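Putative NADPH:quinone reductase (PDB 3GMS) probably reduces quinones with NADPH, as related medium-chain dehydrogenase/reductase enzymes do. Local coordinates at residues Pro277-Trp280 and Gln281-Arg285; Thr131-Val134 and Thr135-Thr139. One frame throughout, in Å; residues are numbered along the deposited sequence.

Both contacts are local ones, each within a single helix: contact 2 in helix 127-139, which comes first along the chain, and contact 1 in the opening turns of helix 277-292. Their centres are about 14 Å apart, yet the two helices meet directly. Lys279 NZ of contact 1 forms a salt bridge with Glu138 OE2 of contact 2 at 2.8 Å, and Thr283 CG2 packs on Trp133 CD1 at 3.7 Å. Helix 127-139 lies against helix 156-168, which follows the first strand of the parallel sheet, while helix 277-292 also touches strand 110-112. By these contacts the pair lies between strand 110-112 of the GroES-like part and helix 156-168 of the probable Rossmann-type fold.

Contact 1 (Pro277-Trp280 and Gln281-Arg285); sequences PYKW and QETFR
With CG swung away from its backbone N (chi1 -169°), the indole of Trp280 lies alongside the side chain of Phe284, one helical turn on, whose own chi1 of -89° brings its ring to the indole. The edge of Phe284 is turned toward the face of the Trp280 six-membered ring in an edge-to-face pair, with Phe284 CE1 3.4 Å from Trp280 CZ2 and the planes at 58°. Two large aromatics suit this buried side, where both also rest on Leu130 and Val111; the polar Trp280 NE1 is satisfied by Asn272. At the indole edge sits the amide of Gln281, whose NE2 bonds to the carbonyls of Asp108 and Val110.

Tyr278 and Glu282 run side by side on a more exposed flank, where Glu282 CG lies over the phenol face, 4.1 Å from the centroid of the Tyr278 ring, as a CH-pi contact. Arg285 grips Glu282 side-on in a salt bridge: Glu282 OE2 lies in the guanidinium plane, 2.6 Å from Arg285 NH2 and 2.7 Å from Arg285 NE.

Lys279 O takes two bonds from Thr283, from OG1 at 2.7 Å and from N at 2.9 Å, approaching from opposite faces of its plane. The threonine hydroxyl is thus satisfied within the helix. The i to i+4 pairs 278/282, 279/283 and 280/284, with Trp280, Thr283 and Phe284 buried and Tyr278 exposed, mark an amphipathic alpha-helix.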
loop_
_atom_site.group_PDB
_atom_site.type_symbol
_atom_site.label_atom_id
_atom_site.label_comp_id
_atom_site.label_asym_id
_atom_site.label_seq_id
_atom_site.Cartn_x
_atom_site.Cartn_y
_atom_site.Cartn_z
ATOM N N PRO A 277 6.591 -17.490 5.977
ATOM C CA PRO A 277 5.643 -17.567 4.875
ATOM C C PRO A 277 4.267 -18.032 5.355
ATOM O O PRO A 277 3.236 -17.574 4.858
ATOM C CB PRO A 277 6.290 -18.605 3.944
ATOM C CG PRO A 277 7.750 -18.423 4.182
ATOM C CD PRO A 277 7.851 -18.186 5.655
ATOM N N TYR A 278 4.255 -18.912 6.352
ATOM C CA TYR A 278 3.028 -19.438 6.896
ATOM C C TYR A 278 2.211 -18.284 7.476
ATOM O O TYR A 278 1.013 -18.132 7.174
ATOM C CB TYR A 278 3.338 -20.476 7.981
ATOM C CG TYR A 278 2.087 -20.989 8.645
ATOM C CD1 TYR A 278 1.346 -22.029 8.060
ATOM C CD2 TYR A 278 1.625 -20.426 9.839
ATOM C CE1 TYR A 278 0.160 -22.499 8.665
ATOM C CE2 TYR A 278 0.438 -20.880 10.444
ATOM C CZ TYR A 278 -0.285 -21.913 9.847
ATOM O OH TYR A 278 -1.444 -22.370 10.452
ATOM N N LYS A 279 2.865 -17.470 8.306
ATOM C CA LYS A 279 2.184 -16.336 8.919
ATOM C C LYS A 279 1.729 -15.299 7.868
ATOM O O LYS A 279 0.654 -14.671 7.996
ATOM C CB LYS A 279 3.070 -15.642 9.947
ATOM C CG LYS A 279 2.359 -14.423 10.524
ATOM C CD LYS A 279 2.893 -13.887 11.830
ATOM C CE LYS A 279 2.076 -12.657 12.177
ATOM N NZ LYS A 279 2.233 -12.297 13.581
ATOM N N TRP A 280 2.601 -15.078 6.886
ATOM C CA TRP A 280 2.314 -14.135 5.789
ATOM C C TRP A 280 1.036 -14.614 5.054
ATOM O O TRP A 280 0.102 -13.854 4.887
ATOM C CB TRP A 280 3.548 -14.066 4.891
ATOM C CG TRP A 280 3.555 -12.970 3.862
ATOM C CD1 TRP A 280 3.962 -11.671 4.036
ATOM C CD2 TRP A 280 3.155 -13.090 2.500
ATOM N NE1 TRP A 280 3.823 -10.977 2.848
ATOM C CE2 TRP A 280 3.361 -11.828 1.886
ATOM C CE3 TRP A 280 2.688 -14.151 1.720
ATOM C CZ2 TRP A 280 3.059 -11.587 0.530
ATOM C CZ3 TRP A 280 2.390 -13.914 0.370
ATOM C CH2 TRP A 280 2.603 -12.639 -0.207
ATOM N N GLN A 281 0.980 -15.893 4.667
ATOM C CA GLN A 281 -0.238 -16.451 4.044
ATOM C C GLN A 281 -1.477 -16.383 4.935
ATOM O O GLN A 281 -2.553 -16.019 4.463
ATOM C CB GLN A 281 -0.035 -17.905 3.611
ATOM C CG GLN A 281 0.949 -18.125 2.505
ATOM C CD GLN A 281 0.434 -17.703 1.117
ATOM O OE1 GLN A 281 -0.783 -17.610 0.863
ATOM N NE2 GLN A 281 1.358 -17.485 0.218
ATOM N N GLU A 282 -1.329 -16.714 6.228
ATOM C CA GLU A 282 -2.430 -16.636 7.183
ATOM C C GLU A 282 -2.974 -15.230 7.295
ATOM O O GLU A 282 -4.183 -15.014 7.437
ATOM C CB GLU A 282 -1.934 -17.053 8.558
ATOM C CG GLU A 282 -1.900 -18.530 8.680
ATOM C CD GLU A 282 -3.313 -19.057 8.756
ATOM O OE1 GLU A 282 -3.939 -18.862 9.817
ATOM O OE2 GLU A 282 -3.799 -19.603 7.742
ATOM N N THR A 283 -2.072 -14.266 7.216
ATOM C CA THR A 283 -2.479 -12.858 7.299
ATOM C C THR A 283 -3.319 -12.492 6.066
ATOM O O THR A 283 -4.334 -11.786 6.181
ATOM C CB THR A 283 -1.241 -11.925 7.444
ATOM O OG1 THR A 283 -0.508 -12.318 8.612
ATOM C CG2 THR A 283 -1.641 -10.469 7.605
ATOM N N PHE A 284 -2.910 -12.967 4.892
ATOM C CA PHE A 284 -3.733 -12.730 3.694
ATOM C C PHE A 284 -5.082 -13.430 3.814
ATOM O O PHE A 284 -6.109 -12.877 3.411
ATOM C CB PHE A 284 -3.029 -13.153 2.417
ATOM C CG PHE A 284 -2.203 -12.063 1.813
ATOM C CD1 PHE A 284 -0.875 -11.965 2.110
ATOM C CD2 PHE A 284 -2.805 -11.093 0.997
ATOM C CE1 PHE A 284 -0.093 -10.914 1.544
ATOM C CE2 PHE A 284 -2.051 -10.062 0.415
ATOM C CZ PHE A 284 -0.686 -9.980 0.706
ATOM N N ARG A 285 -5.101 -14.625 4.408
ATOM C CA ARG A 285 -6.396 -15.322 4.536
ATOM C C ARG A 285 -7.349 -14.506 5.353
ATOM O O ARG A 285 -8.548 -14.489 5.082
ATOM C CB ARG A 285 -6.218 -16.743 5.106
ATOM C CG ARG A 285 -5.887 -17.726 4.022
ATOM C CD ARG A 285 -5.988 -19.191 4.509
ATOM N NE ARG A 285 -4.794 -19.515 5.270
ATOM C CZ ARG A 285 -3.619 -19.848 4.725
ATOM N NH1 ARG A 285 -3.470 -19.942 3.402
ATOM N NH2 ARG A 285 -2.590 -20.103 5.508
#

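Contact 2 (Thr131-Val134 and Thr135-Thr139); sequences TAWV and TCTET
The last turns of helix 127-139 relax from an alpha-helix into a wider pi-type turn at 135-139, and the carbonyl of Val134 marks the change. Val134 O accepts from Glu138 N at 2.8 Å, the usual i to i+4 bond, and also from Thr139 N at 3.1 Å, five residues on. The two donors come from opposite faces of the carbonyl plane, so one oxygen serves both kinds of turn.

Within the same turns two threonines return their hydroxyls to carbonyls four residues earlier. Thr135 OG1 bonds to Thr131 O at 2.7 Å, alongside the bond from Thr135 N to the same oxygen. Thr137 repeats the pattern on Trp133 O, its OG1 2.7 Å away and 39° out of the carbonyl plane. In both, as the chi1 of 62° in Thr137 illustrates, the hydroxyl sits between its own N and carbonyl carbon, within reach of the earlier carbonyl. Threonine suits both places because its hydroxyl is satisfied by the helix itself while its methyl remains for apolar packing.

That methyl matters at Thr137: CG2 stands over the face of the Trp133 indole, 3.7 Å from the centroid of its six-membered ring and only 6° off the normal, a nearly central CH-pi contact. Valine is apt at 134, where its apolar side chain packs on Phe266 and on Trp271 of helix 268-274.

Trp133 reaches across to helix 277-292, touching Leu287 and Leu290 and meeting the ring of His286. Glu138, whose OE2 is salt-bridged to Lys279 of that helix, accepts a bond at OE1 from Trp271 NE1. On another flank, Ala132, Thr135 and Thr137 pack on Leu164, Phe161 and Leu168 of helix 156-168, beside the parallel sheet.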
loop_
_atom_site.group_PDB
_atom_site.type_symbol
_atom_site.label_atom_id
_atom_site.label_comp_id
_atom_site.label_asym_id
_atom_site.label_seq_id
_atom_site.Cartn_x
_atom_site.Cartn_y
_atom_site.Cartn_z
ATOM N N THR A 131 -0.223 -3.192 4.959
ATOM C CA THR A 131 0.385 -2.109 5.728
ATOM C C THR A 131 -0.546 -1.601 6.839
ATOM O O THR A 131 -0.120 -1.469 8.025
ATOM C CB THR A 131 0.854 -0.939 4.828
ATOM O OG1 THR A 131 1.858 -1.426 3.925
ATOM C CG2 THR A 131 1.490 0.179 5.685
ATOM N N ALA A 132 -1.804 -1.348 6.486
ATOM C CA ALA A 132 -2.759 -0.858 7.471
ATOM C C ALA A 132 -2.986 -1.924 8.575
ATOM O O ALA A 132 -2.952 -1.596 9.760
ATOM C CB ALA A 132 -4.099 -0.444 6.795
ATOM N N TRP A 133 -3.171 -3.183 8.182
ATOM C CA TRP A 133 -3.441 -4.276 9.126
ATOM C C TRP A 133 -2.283 -4.540 10.089
ATOM O O TRP A 133 -2.488 -4.689 11.316
ATOM C CB TRP A 133 -3.727 -5.573 8.387
ATOM C CG TRP A 133 -3.959 -6.750 9.343
ATOM C CD1 TRP A 133 -3.085 -7.758 9.618
ATOM C CD2 TRP A 133 -5.128 -7.005 10.117
ATOM N NE1 TRP A 133 -3.656 -8.654 10.509
ATOM C CE2 TRP A 133 -4.902 -8.204 10.841
ATOM C CE3 TRP A 133 -6.360 -6.354 10.255
ATOM C CZ2 TRP A 133 -5.862 -8.757 11.716
ATOM C CZ3 TRP A 133 -7.325 -6.911 11.119
ATOM C CH2 TRP A 133 -7.056 -8.105 11.836
ATOM N N VAL A 134 -1.091 -4.668 9.514
ATOM C CA VAL A 134 0.119 -4.902 10.294
ATOM C C VAL A 134 0.457 -3.752 11.278
ATOM O O VAL A 134 0.711 -4.012 12.451
ATOM C CB VAL A 134 1.306 -5.356 9.418
ATOM C CG1 VAL A 134 2.584 -5.460 10.241
ATOM C CG2 VAL A 134 1.012 -6.737 8.811
ATOM N N THR A 135 0.466 -2.512 10.791
ATOM C CA THR A 135 0.766 -1.353 11.657
ATOM C C THR A 135 -0.243 -1.300 12.819
ATOM O O THR A 135 0.158 -1.128 13.982
ATOM C CB THR A 135 0.850 0.001 10.874
ATOM O OG1 THR A 135 -0.361 0.197 10.124
ATOM C CG2 THR A 135 2.076 0.015 9.870
ATOM N N CYS A 136 -1.536 -1.511 12.530
ATOM C CA CYS A 136 -2.572 -1.542 13.583
ATOM C C CYS A 136 -2.426 -2.717 14.566
ATOM O O CYS A 136 -2.537 -2.529 15.779
ATOM C CB CYS A 136 -4.006 -1.533 12.999
ATOM S SG CYS A 136 -4.463 0.081 12.277
ATOM N N THR A 137 -2.165 -3.911 14.073
ATOM C CA THR A 137 -2.295 -5.061 14.948
ATOM C C THR A 137 -0.978 -5.529 15.545
ATOM O O THR A 137 -0.977 -6.268 16.551
ATOM C CB THR A 137 -2.989 -6.230 14.251
ATOM O OG1 THR A 137 -2.222 -6.689 13.117
ATOM C CG2 THR A 137 -4.417 -5.817 13.819
ATOM N N GLU A 138 0.128 -5.140 14.913
ATOM C CA GLU A 138 1.433 -5.630 15.331
ATOM C C GLU A 138 2.357 -4.525 15.739
ATOM O O GLU A 138 2.845 -4.522 16.883
ATOM C CB GLU A 138 2.049 -6.532 14.251
ATOM C CG GLU A 138 1.256 -7.798 14.051
ATOM C CD GLU A 138 2.000 -8.860 13.247
ATOM O OE1 GLU A 138 3.249 -8.769 13.082
ATOM O OE2 GLU A 138 1.315 -9.794 12.782
ATOM N N THR A 139 2.604 -3.573 14.841
ATOM C CA THR A 139 3.639 -2.582 15.074
ATOM C C THR A 139 3.199 -1.619 16.184
ATOM O O THR A 139 3.967 -1.303 17.101
ATOM C CB THR A 139 3.940 -1.772 13.796
ATOM O OG1 THR A 139 3.868 -2.641 12.628
ATOM C CG2 THR A 139 5.314 -1.108 13.933
#